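L-amino acid deaminase (Proteus vulgaris, PDB 5I39) probably acts as a membrane-bound, FAD-dependent oxidoreductase that deaminates L-amino acids. Local coordinates at residues N251-P255 against S404-F408; I357-V361 against L386-L390; V134-I138 against F151-I155. All blocks are in the same frame, centred on the assembly; numbering follows the deposited sequence.

How the contacts relate
Along the chain, contact 3 comes first. It closes a short loop: 12 residues separate 134-138, on helix 128-143, from 151-155, at strand 153-156. Contact 1 opens later, at 251-255, just after helix 243-248, and closes at the C terminus. Contact 2 is nested inside that long loop, tying edge strand 357-360 to helix 376-392 in the FAD-binding part of the fold. Contacts 1 and 2 touch: Ser359 OG lies 2.9 Å from Leu405 N, a probable hydrogen bond, and Tyr406 packs on Glu360 with its ring and on Val361 with its hydroxyl. Contact 3 stands apart in the other large sheet, with its nearest atoms about 17 Å from those of either other contact.

Contact 1 (N251-P255 against S404-F408); sequences NVDVP and SLYRF
Leu405 and Phe408 bring the C-terminal tail against the 251-255 loop. The tail is folded into a type I beta turn from Ser404 to Arg407, and an ST turn starts it: Tyr406 N donates to Ser404 OG. The apolar contacts centre on Leu405. CG anti to the backbone N (chi1 179°) carries the branch over to 251-255, where the two methyls find different partners. Leu405 CD2 meets Val252 CG1 at 3.8 Å. Leu405 CD1 faces both Asp253 O, 3.6 Å away, and Val254 CG2, 4.1 Å away. No hydrogen bond joins the two segments. The polar groups are held elsewhere: Asp253 forms a salt bridge with Arg244, and Arg407 NE forms one with Asp353. Arg407 NH1 also reaches back to Ser404 O at 2.9 Å, from above the carbonyl plane. The last interaction is CH-pi. Pro255 CG lies over one face of the Phe408 ring, 3.6 Å from its centroid; Pro255 has two conformers, so the exact distance is doubtful. The opposite face of that ring carries Arg407 CG, and Phe408 CZ in turn sits over the centre of the Arg407 guanidinium, 3.3 Å above its plane.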
ATOM      1  N   ASN A 251      12.979  18.707 -14.500  1.00 13.95           N
ATOM      2  CA  ASN A 251      13.859  18.101 -15.513  1.00 15.61           C
ATOM      3  C   ASN A 251      14.530  16.795 -15.067  1.00 15.31           C
ATOM      4  O   ASN A 251      15.696  16.543 -15.376  1.00 16.40           O
ATOM      5  CB  ASN A 251      14.895  19.123 -16.013  1.00 17.62           C
ATOM      6  CG  ASN A 251      14.250  20.392 -16.550  1.00 20.89           C
ATOM      7  OD1 ASN A 251      13.255  20.331 -17.272  1.00 23.71           O
ATOM      8  ND2 ASN A 251      14.816  21.546 -16.208  1.00 25.06           N
ATOM      9  N   VAL A 252      13.772  15.969 -14.346  1.00 14.52           N
ATOM     10  CA  VAL A 252      14.218  14.642 -13.923  1.00 14.40           C
ATOM     11  C   VAL A 252      13.185  13.624 -14.387  1.00 14.13           C
ATOM     12  O   VAL A 252      11.999  13.756 -14.075  1.00 14.10           O
ATOM     13  CB  VAL A 252      14.384  14.563 -12.389  1.00 14.64           C
ATOM     14  CG1 VAL A 252      14.752  13.151 -11.931  1.00 15.50           C
ATOM     15  CG2 VAL A 252      15.430  15.560 -11.914  1.00 15.76           C
ATOM     16  N   ASP A 253      13.648  12.605 -15.109  1.00 14.60           N
ATOM     17  CA  ASP A 253      12.789  11.531 -15.596  1.00 15.70           C
ATOM     18  C   ASP A 253      12.609  10.454 -14.528  1.00 15.74           C
ATOM     19  O   ASP A 253      13.586   9.923 -14.003  1.00 17.37           O
ATOM     20  CB  ASP A 253      13.376  10.892 -16.854  1.00 17.72           C
ATOM     21  CG  ASP A 253      12.483   9.797 -17.411  1.00 20.08           C
ATOM     22  OD1 ASP A 253      11.390  10.117 -17.916  1.00 21.29           O
ATOM     23  OD2 ASP A 253      12.865   8.614 -17.323  1.00 23.19           O
ATOM     24  N   VAL A 254      11.354  10.140 -14.223  1.00 14.73           N
ATOM     25  CA  VAL A 254      11.006   9.033 -13.328  1.00 14.93           C
ATOM     26  C   VAL A 254      10.236   8.033 -14.196  1.00 15.12           C
ATOM     27  O   VAL A 254       9.096   8.325 -14.574  1.00 15.37           O
ATOM     28  CB  VAL A 254      10.143   9.500 -12.138  1.00 15.00           C
ATOM     29  CG1 VAL A 254       9.830   8.338 -11.204  1.00 15.33           C
ATOM     30  CG2 VAL A 254      10.856  10.599 -11.366  1.00 15.34           C
ATOM     31  N   PRO A 255      10.853   6.879 -14.557  1.00 15.11           N
ATOM     32  CA  PRO A 255      10.134   5.934 -15.404  0.70 15.40           C
ATOM     33  C   PRO A 255       9.033   5.191 -14.638  1.00 15.03           C
ATOM     34  O   PRO A 255       9.308   4.298 -13.828  1.00 16.18           O
ATOM     35  CB  PRO A 255      11.230   4.984 -15.884  0.70 16.33           C
ATOM     36  CG  PRO A 255      12.236   5.001 -14.801  0.70 16.77           C
ATOM     37  CD  PRO A 255      12.164   6.353 -14.141  0.70 15.33           C
ATOM     38  N   SER A 404      16.756   2.335  -6.586  1.00 10.93           N
ATOM     39  CA  SER A 404      17.347   3.562  -7.101  1.00 11.48           C
ATOM     40  C   SER A 404      16.655   4.035  -8.373  1.00 11.49           C
ATOM     41  O   SER A 404      16.268   3.232  -9.224  1.00 11.75           O
ATOM     42  CB  SER A 404      18.832   3.347  -7.396  1.00 12.21           C
ATOM     43  OG  SER A 404      19.404   4.485  -8.019  1.00 13.08           O
ATOM     44  N   LEU A 405      16.570   5.354  -8.508  1.00 11.94           N
ATOM     45  CA  LEU A 405      16.063   5.999  -9.710  1.00 13.26           C
ATOM     46  C   LEU A 405      16.971   5.751 -10.921  1.00 14.37           C
ATOM     47  O   LEU A 405      16.518   5.834 -12.062  1.00 16.20           O
ATOM     48  CB  LEU A 405      15.936   7.503  -9.447  1.00 13.99           C
ATOM     49  CG  LEU A 405      15.440   8.422 -10.562  1.00 14.76           C
ATOM     50  CD1 LEU A 405      14.061   8.005 -11.043  1.00 15.48           C
ATOM     51  CD2 LEU A 405      15.424   9.857 -10.061  1.00 15.53           C
ATOM     52  N   TYR A 406      18.242   5.436 -10.667  1.00 14.36           N
ATOM     53  CA  TYR A 406      19.273   5.344 -11.712  1.00 16.00           C
ATOM     54  C   TYR A 406      19.635   3.913 -12.105  1.00 17.15           C
ATOM     55  O   TYR A 406      20.684   3.677 -12.708  1.00 18.73           O
ATOM     56  CB  TYR A 406      20.509   6.125 -11.252  1.00 16.63           C
ATOM     57  CG  TYR A 406      20.121   7.519 -10.832  1.00 17.02           C
ATOM     58  CD1 TYR A 406      19.866   8.502 -11.786  1.00 18.12           C
ATOM     59  CD2 TYR A 406      19.935   7.840  -9.487  1.00 16.75           C
ATOM     60  CE1 TYR A 406      19.469   9.775 -11.414  1.00 19.06           C
ATOM     61  CE2 TYR A 406      19.539   9.112  -9.106  1.00 17.79           C
ATOM     62  CZ  TYR A 406      19.307  10.074 -10.072  1.00 18.56           C
ATOM     63  OH  TYR A 406      18.915  11.334  -9.692  1.00 20.29           O
ATOM     64  N   ARG A 407      18.747   2.967 -11.798  1.00 16.90           N
ATOM     65  CA  ARG A 407      18.966   1.549 -12.100  1.00 16.95           C
ATOM     66  C   ARG A 407      18.532   1.121 -13.505  1.00 17.92           C
ATOM     67  O   ARG A 407      18.834   0.005 -13.920  1.00 21.15           O
ATOM     68  CB  ARG A 407      18.237   0.680 -11.071  1.00 15.22           C
ATOM     69  CG  ARG A 407      16.717   0.617 -11.207  1.00 13.95           C
ATOM     70  CD  ARG A 407      16.144  -0.131 -10.024  1.00 12.96           C
ATOM     71  NE  ARG A 407      14.700  -0.363 -10.086  1.00 12.54           N
ATOM     72  CZ  ARG A 407      13.761   0.352  -9.457  1.00 11.94           C
ATOM     73  NH1 ARG A 407      14.070   1.427  -8.739  1.00 11.43           N
ATOM     74  NH2 ARG A 407      12.482  -0.004  -9.563  1.00 11.79           N
ATOM     75  N   PHE A 408      17.813   1.988 -14.214  1.00 19.17           N
ATOM     76  CA  PHE A 408      17.156   1.617 -15.473  1.00 21.63           C
ATOM     77  C   PHE A 408      18.072   1.822 -16.679  1.00 20.32           C
ATOM     78  O   PHE A 408      19.053   2.565 -16.628  1.00 26.85           O
ATOM     79  CB  PHE A 408      15.855   2.410 -15.639  1.00 20.62           C
ATOM     80  CG  PHE A 408      14.945   2.332 -14.440  1.00 19.51           C
ATOM     81  CD1 PHE A 408      14.183   1.195 -14.203  1.00 19.77           C
ATOM     82  CD2 PHE A 408      14.862   3.389 -13.537  1.00 19.64           C
ATOM     83  CE1 PHE A 408      13.352   1.114 -13.092  1.00 18.78           C
ATOM     84  CE2 PHE A 408      14.028   3.318 -12.428  1.00 18.82           C
ATOM     85  CZ  PHE A 408      13.270   2.179 -12.208  1.00 18.03           C
ATOM     86  OXT PHE A 408      17.850   1.235 -17.738  1.00 32.78           O
TER

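Contact 2 (I357-V361 against L386-L390)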
ATOM      1  N   ILE A 357      10.420   2.901  -6.469  1.00  8.84           N
ATOM      2  CA  ILE A 357      11.449   3.933  -6.592  1.00  9.12           C
ATOM      3  C   ILE A 357      11.511   4.650  -5.248  1.00  9.05           C
ATOM      4  O   ILE A 357      10.605   5.404  -4.886  1.00  9.31           O
ATOM      5  CB  ILE A 357      11.204   4.895  -7.769  1.00  9.62           C
ATOM      6  CG1 ILE A 357      11.222   4.104  -9.086  1.00  9.96           C
ATOM      7  CG2 ILE A 357      12.279   5.976  -7.792  1.00 10.10           C
ATOM      8  CD1 ILE A 357      10.810   4.888 -10.319  1.00 10.78           C
ATOM      9  N   ILE A 358      12.579   4.361  -4.509  1.00  8.72           N
ATOM     10  CA  ILE A 358      12.833   4.923  -3.186  1.00  8.92           C
ATOM     11  C   ILE A 358      14.279   5.372  -3.287  1.00  9.26           C
ATOM     12  O   ILE A 358      15.185   4.545  -3.218  1.00  9.69           O
ATOM     13  CB  ILE A 358      12.672   3.881  -2.059  1.00  9.27           C
ATOM     14  CG1 ILE A 358      11.286   3.224  -2.102  1.00  9.60           C
ATOM     15  CG2 ILE A 358      12.899   4.544  -0.704  1.00  9.92           C
ATOM     16  CD1 ILE A 358      11.227   1.892  -1.381  1.00  9.55           C
ATOM     17  N   SER A 359      14.504   6.664  -3.500  1.00  9.72           N
ATOM     18  CA  SER A 359      15.783   7.093  -4.054  1.00 10.53           C
ATOM     19  C   SER A 359      16.140   8.533  -3.768  1.00 11.19           C
ATOM     20  O   SER A 359      15.272   9.396  -3.682  1.00 11.78           O
ATOM     21  CB  SER A 359      15.744   6.903  -5.574  1.00 10.54           C
ATOM     22  OG  SER A 359      17.018   7.085  -6.171  1.00 10.99           O
ATOM     23  N   GLU A 360      17.446   8.781  -3.671  1.00 11.64           N
ATOM     24  CA  GLU A 360      17.980  10.124  -3.804  1.00 12.79           C
ATOM     25  C   GLU A 360      17.847  10.576  -5.254  1.00 13.34           C
ATOM     26  O   GLU A 360      17.669   9.767  -6.169  1.00 12.52           O
ATOM     27  CB  GLU A 360      19.454  10.169  -3.408  1.00 13.82           C
ATOM     28  CG  GLU A 360      19.725   9.808  -1.961  1.00 16.34           C
ATOM     29  CD  GLU A 360      21.188   9.961  -1.591  1.00 18.61           C
ATOM     30  OE1 GLU A 360      21.698  11.099  -1.645  1.00 23.58           O
ATOM     31  OE2 GLU A 360      21.828   8.947  -1.246  1.00 19.34           O
ATOM     32  N   VAL A 361      17.956  11.885  -5.439  1.00 15.22           N
ATOM     33  CA  VAL A 361      17.905  12.514  -6.751  1.00 15.69           C
ATOM     34  C   VAL A 361      19.172  13.354  -6.845  1.00 16.54           C
ATOM     35  O   VAL A 361      19.287  14.386  -6.183  1.00 16.48           O
ATOM     36  CB  VAL A 361      16.632  13.374  -6.915  1.00 15.40           C
ATOM     37  CG1 VAL A 361      16.601  14.065  -8.274  1.00 15.75           C
ATOM     38  CG2 VAL A 361      15.389  12.512  -6.743  1.00 16.11           C
ATOM     39  N   LEU A 386      13.397   3.830   5.048  1.00  8.23           N
ATOM     40  CA  LEU A 386      14.434   3.914   4.023  1.00  8.58           C
ATOM     41  C   LEU A 386      14.497   5.304   3.390  1.00  8.32           C
ATOM     42  O   LEU A 386      15.585   5.828   3.162  1.00  8.36           O
ATOM     43  CB  LEU A 386      14.239   2.845   2.945  1.00  9.80           C
ATOM     44  CG  LEU A 386      15.309   2.824   1.841  1.00 11.19           C
ATOM     45  CD1 LEU A 386      16.724   2.642   2.388  1.00 12.05           C
ATOM     46  CD2 LEU A 386      14.978   1.731   0.843  1.00 12.32           C
ATOM     47  N   THR A 387      13.337   5.891   3.118  1.00  8.09           N
ATOM     48  CA  THR A 387      13.274   7.228   2.535  1.00  8.20           C
ATOM     49  C   THR A 387      13.946   8.244   3.453  1.00  8.26           C
ATOM     50  O   THR A 387      14.742   9.069   3.003  1.00  8.54           O
ATOM     51  CB  THR A 387      11.818   7.629   2.265  1.00  8.25           C
ATOM     52  OG1 THR A 387      11.256   6.734   1.301  1.00  8.44           O
ATOM     53  CG2 THR A 387      11.722   9.037   1.723  1.00  8.61           C
ATOM     54  N   ALA A 388      13.622   8.179   4.740  1.00  8.19           N
ATOM     55  CA  ALA A 388      14.244   9.057   5.725  1.00  8.64           C
ATOM     56  C   ALA A 388      15.754   8.809   5.829  1.00  8.53           C
ATOM     57  O   ALA A 388      16.530   9.763   5.902  1.00  9.10           O
ATOM     58  CB  ALA A 388      13.568   8.902   7.077  1.00  8.86           C
ATOM     59  N   ASP A 389      16.168   7.542   5.812  1.00  8.49           N
ATOM     60  CA  ASP A 389      17.596   7.200   5.834  1.00  8.95           C
ATOM     61  C   ASP A 389      18.324   7.837   4.651  1.00  8.89           C
ATOM     62  O   ASP A 389      19.393   8.429   4.813  1.00  9.33           O
ATOM     63  CB  ASP A 389      17.820   5.682   5.772  1.00  9.03           C
ATOM     64  CG  ASP A 389      17.340   4.941   7.011  1.00  9.44           C
ATOM     65  OD1 ASP A 389      17.134   5.568   8.069  1.00  9.73           O
ATOM     66  OD2 ASP A 389      17.186   3.706   6.907  1.00 10.26           O
ATOM     67  N   LEU A 390      17.742   7.712   3.462  1.00  8.66           N
ATOM     68  CA  LEU A 390      18.344   8.287   2.257  1.00  9.10           C
ATOM     69  C   LEU A 390      18.395   9.806   2.318  1.00  9.41           C
ATOM     70  O   LEU A 390      19.411  10.407   1.971  1.00 10.25           O
ATOM     71  CB  LEU A 390      17.594   7.837   1.006  1.00  9.60           C
ATOM     72  CG  LEU A 390      17.705   6.351   0.655  1.00 10.72           C
ATOM     73  CD1 LEU A 390      16.801   6.037  -0.525  1.00 11.27           C
ATOM     74  CD2 LEU A 390      19.133   5.943   0.341  1.00 12.36           C
TER
HETATM   75  O   HOH W   1      21.730   9.012   1.626  1.00 13.80           O
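Leu390 CD1 lies to one side of the plane of the peptide joining Ile358 and Ser359, displaced past its edge. Leu390 CD1 is 3.5 Å from Ile358 O and 3.8 Å from Ser359 N. The other flat group is the Glu360 carboxylate. It meets the helix through a water, which donates to Leu390 O at 2.7 Å and weakly to Glu360 OE2. Closer in, Glu360 CG meets Leu390 CB where the two side chains cross at a slant, and the aliphatic part of this exposed side chain covers the solvent side of the contact. The buried part is built on one methyl. Ile358 turns CG1 beside its backbone N (chi1 -56°), which directs CG2 at the helix. Ile358 CG2 touches Leu386 CD2 at 3.8 Å and Thr387 OG1 at 3.4 Å, and Leu390 CD1 is a little farther off. The Thr387 hydroxyl is buried here against a methyl, but it is satisfied by Ser383 O within its own helix. Ser359 points the other way; its hydroxyl donates to Glu360 O in the carbonyl plane, on a lone pair. The axes of 357-360 and 386-390 run nearly parallel, 13° apart, and come within 8.1 Å. The strand is the outer one of the Rossmann-like FAD-binding sheet and pairs antiparallel with strand 367-371. Helix 376-392 runs along the sheet, with Thr387 also touching Val368 and Asn370; Thr387 and Ala388 also pack on helix 47-58.

Contact 3 (V134-I138 against F151-I155); sequences VRKWI and FKTRI
Ile138 packs into the face of strand 153-155 and makes the tight part of this contact, together with Ile155 and Val134. Ile138 CG2, anti to the backbone N because CG1 takes the place beside it (chi1 -61°), touches Thr153 O at 3.5 Å. Ile138 CD1 reaches the other way along the strand and meets Ile155 CD1 at 3.9 Å. Val134 CG2 also reaches Ile155 CD1, at 4.1 Å. Thr153 CG2 packs against Ile138 CG1 and CD1. Two rings close one end. Phe151 CZ approaches Trp137 CZ3 at 3.8 Å, with the ring planes 64° apart, an oblique pair. Trp137 CZ3 and Ile138 O both lie at the edge of the Phe151 ring, while Thr153 N is over one of its faces. Trp137 NE1 is hydrogen-bonded to Met88 O, outside the two segments. The exposed Arg135 side is looser. Only its aliphatic part packs well: Arg135 CG lies 3.9 Å from Ile155 CG1, while the guanidinium is obliquely placed near Ile155 CG2. Arg154 turns away from the helix, to Glu160 and Glu179. No hydrogen bond crosses. Helix and strand run at 140° to each other, a helix laid on a beta sheet, consistent with the substrate-domain sheet of related FAD-dependent amino acid oxidases.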
ATOM      1  N   VAL A 134       6.081 -22.065  -7.238  1.00 11.04           N
ATOM      2  CA  VAL A 134       5.835 -21.608  -5.859  0.80 11.07           C
ATOM      3  C   VAL A 134       6.617 -22.460  -4.850  1.00 10.71           C
ATOM      4  O   VAL A 134       7.163 -21.928  -3.888  1.00 10.58           O
ATOM      5  CB  VAL A 134       4.331 -21.483  -5.482  0.80 12.42           C
ATOM      6  CG1 VAL A 134       3.650 -20.468  -6.379  0.80 13.06           C
ATOM      7  CG2 VAL A 134       3.589 -22.806  -5.520  0.80 13.18           C
ATOM      8  N   ARG A 135       6.684 -23.770  -5.076  1.00 10.42           N
ATOM      9  CA  ARG A 135       7.468 -24.635  -4.194  1.00 10.55           C
ATOM     10  C   ARG A 135       8.943 -24.240  -4.180  1.00 10.31           C
ATOM     11  O   ARG A 135       9.549 -24.150  -3.107  1.00 10.79           O
ATOM     12  CB  ARG A 135       7.296 -26.106  -4.557  1.00 10.43           C
ATOM     13  CG  ARG A 135       6.044 -26.710  -3.960  1.00  9.84           C
ATOM     14  CD  ARG A 135       5.801 -28.117  -4.453  1.00 10.21           C
ATOM     15  NE  ARG A 135       4.975 -28.881  -3.518  1.00  9.61           N
ATOM     16  CZ  ARG A 135       4.186 -29.905  -3.846  1.00 10.07           C
ATOM     17  NH1 ARG A 135       4.057 -30.301  -5.110  1.00 11.06           N
ATOM     18  NH2 ARG A 135       3.506 -30.537  -2.894  1.00 10.56           N
ATOM     19  N   LYS A 136       9.504 -23.962  -5.356  1.00 10.89           N
ATOM     20  CA  LYS A 136      10.891 -23.501  -5.434  1.00 11.44           C
ATOM     21  C   LYS A 136      11.070 -22.172  -4.696  1.00 10.56           C
ATOM     22  O   LYS A 136      12.051 -21.985  -3.980  1.00 10.60           O
ATOM     23  CB  LYS A 136      11.358 -23.355  -6.886  1.00 13.22           C
ATOM     24  CG  LYS A 136      12.846 -23.051  -7.002  1.00 15.91           C
ATOM     25  CD  LYS A 136      13.302 -22.829  -8.431  1.00 18.07           C
ATOM     26  CE  LYS A 136      14.791 -22.530  -8.468  1.00 21.99           C
ATOM     27  NZ  LYS A 136      15.289 -22.279  -9.846  1.00 23.68           N
ATOM     28  N   TRP A 137      10.127 -21.255  -4.893  1.00 10.29           N
ATOM     29  CA  TRP A 137      10.164 -19.949  -4.241  1.00 10.19           C
ATOM     30  C   TRP A 137      10.195 -20.088  -2.711  1.00  9.60           C
ATOM     31  O   TRP A 137      11.016 -19.458  -2.043  1.00  9.61           O
ATOM     32  CB  TRP A 137       8.981 -19.086  -4.714  1.00 10.12           C
ATOM     33  CG  TRP A 137       9.023 -17.701  -4.170  1.00  9.85           C
ATOM     34  CD1 TRP A 137       9.668 -16.627  -4.707  1.00 10.36           C
ATOM     35  CD2 TRP A 137       8.425 -17.247  -2.956  1.00  9.55           C
ATOM     36  NE1 TRP A 137       9.505 -15.527  -3.903  1.00 10.31           N
ATOM     37  CE2 TRP A 137       8.745 -15.879  -2.820  1.00  9.81           C
ATOM     38  CE3 TRP A 137       7.632 -17.858  -1.976  1.00  9.65           C
ATOM     39  CZ2 TRP A 137       8.309 -15.113  -1.736  1.00 10.20           C
ATOM     40  CZ3 TRP A 137       7.200 -17.096  -0.896  1.00  9.93           C
ATOM     41  CH2 TRP A 137       7.544 -15.739  -0.786  1.00 10.13           C
ATOM     42  N   ILE A 138       9.330 -20.941  -2.168  1.00  9.56           N
ATOM     43  CA  ILE A 138       9.290 -21.162  -0.716  1.00  9.32           C
ATOM     44  C   ILE A 138      10.576 -21.840  -0.224  1.00  9.60           C
ATOM     45  O   ILE A 138      11.158 -21.421   0.776  1.00  9.60           O
ATOM     46  CB  ILE A 138       8.060 -21.984  -0.281  1.00  9.18           C
ATOM     47  CG1 ILE A 138       6.756 -21.255  -0.650  1.00  9.23           C
ATOM     48  CG2 ILE A 138       8.083 -22.210   1.229  1.00  9.36           C
ATOM     49  CD1 ILE A 138       5.499 -22.086  -0.495  1.00 10.16           C
ATOM     50  N   PHE A 151       9.543 -16.836   8.943  1.00  9.64           N
ATOM     51  CA  PHE A 151       8.837 -16.993   7.677  1.00  9.32           C
ATOM     52  C   PHE A 151       7.721 -18.001   7.908  1.00  9.91           C
ATOM     53  O   PHE A 151       7.950 -19.042   8.526  1.00 11.76           O
ATOM     54  CB  PHE A 151       9.857 -17.506   6.657  1.00  9.55           C
ATOM     55  CG  PHE A 151       9.364 -17.627   5.234  1.00  9.50           C
ATOM     56  CD1 PHE A 151       8.642 -16.608   4.613  1.00  9.80           C
ATOM     57  CD2 PHE A 151       9.719 -18.742   4.474  1.00 10.16           C
ATOM     58  CE1 PHE A 151       8.245 -16.726   3.287  1.00  9.89           C
ATOM     59  CE2 PHE A 151       9.328 -18.859   3.150  1.00 10.75           C
ATOM     60  CZ  PHE A 151       8.593 -17.850   2.555  1.00 10.34           C
ATOM     61  N   LYS A 152       6.514 -17.691   7.428  1.00  9.03           N
ATOM     62  CA  LYS A 152       5.316 -18.491   7.743  1.00  9.25           C
ATOM     63  C   LYS A 152       4.500 -18.913   6.520  1.00  9.08           C
ATOM     64  O   LYS A 152       3.298 -19.157   6.619  1.00 11.46           O
ATOM     65  CB  LYS A 152       4.448 -17.744   8.769  1.00 10.34           C
ATOM     66  CG  LYS A 152       5.187 -17.485  10.078  1.00 13.40           C
ATOM     67  CD  LYS A 152       4.296 -17.469  11.308  1.00 16.28           C
ATOM     68  CE  LYS A 152       5.118 -17.597  12.590  1.00 17.76           C
ATOM     69  NZ  LYS A 152       5.107 -18.970  13.167  1.00 21.62           N
ATOM     70  N   THR A 153       5.175 -19.071   5.389  1.00  8.19           N
ATOM     71  CA  THR A 153       4.535 -19.472   4.142  1.00  8.14           C
ATOM     72  C   THR A 153       4.895 -20.914   3.823  1.00  8.07           C
ATOM     73  O   THR A 153       6.065 -21.296   3.883  1.00  8.66           O
ATOM     74  CB  THR A 153       4.963 -18.544   3.011  1.00  7.95           C
ATOM     75  OG1 THR A 153       4.601 -17.214   3.384  1.00  8.16           O
ATOM     76  CG2 THR A 153       4.277 -18.899   1.707  1.00  8.05           C
ATOM     77  N   ARG A 154       3.888 -21.707   3.470  1.00  7.98           N
ATOM     78  CA  ARG A 154       4.079 -23.135   3.262  1.00  8.35           C
ATOM     79  C   ARG A 154       2.935 -23.720   2.453  1.00  8.24           C
ATOM     80  O   ARG A 154       1.841 -23.146   2.386  1.00  8.71           O
ATOM     81  CB  ARG A 154       4.208 -23.849   4.610  1.00  8.86           C
ATOM     82  CG  ARG A 154       3.025 -23.659   5.541  1.00  9.06           C
ATOM     83  CD  ARG A 154       3.320 -24.149   6.950  1.00  9.20           C
ATOM     84  NE  ARG A 154       2.254 -23.698   7.838  1.00  9.27           N
ATOM     85  CZ  ARG A 154       1.067 -24.288   7.984  1.00  9.36           C
ATOM     86  NH1 ARG A 154       0.779 -25.435   7.371  1.00  9.48           N
ATOM     87  NH2 ARG A 154       0.163 -23.736   8.788  1.00 10.01           N
ATOM     88  N   ILE A 155       3.197 -24.871   1.844  1.00  8.20           N
ATOM     89  CA  ILE A 155       2.207 -25.571   1.031  1.00  8.40           C
ATOM     90  C   ILE A 155       1.308 -26.412   1.937  1.00  8.60           C
ATOM     91  O   ILE A 155       1.806 -27.146   2.797  1.00  8.74           O
ATOM     92  CB  ILE A 155       2.897 -26.479  -0.016  1.00  8.71           C
ATOM     93  CG1 ILE A 155       3.774 -25.655  -0.976  1.00  9.16           C
ATOM     94  CG2 ILE A 155       1.885 -27.322  -0.794  1.00  9.11           C
ATOM     95  CD1 ILE A 155       3.035 -24.723  -1.915  1.00 10.01           C
TER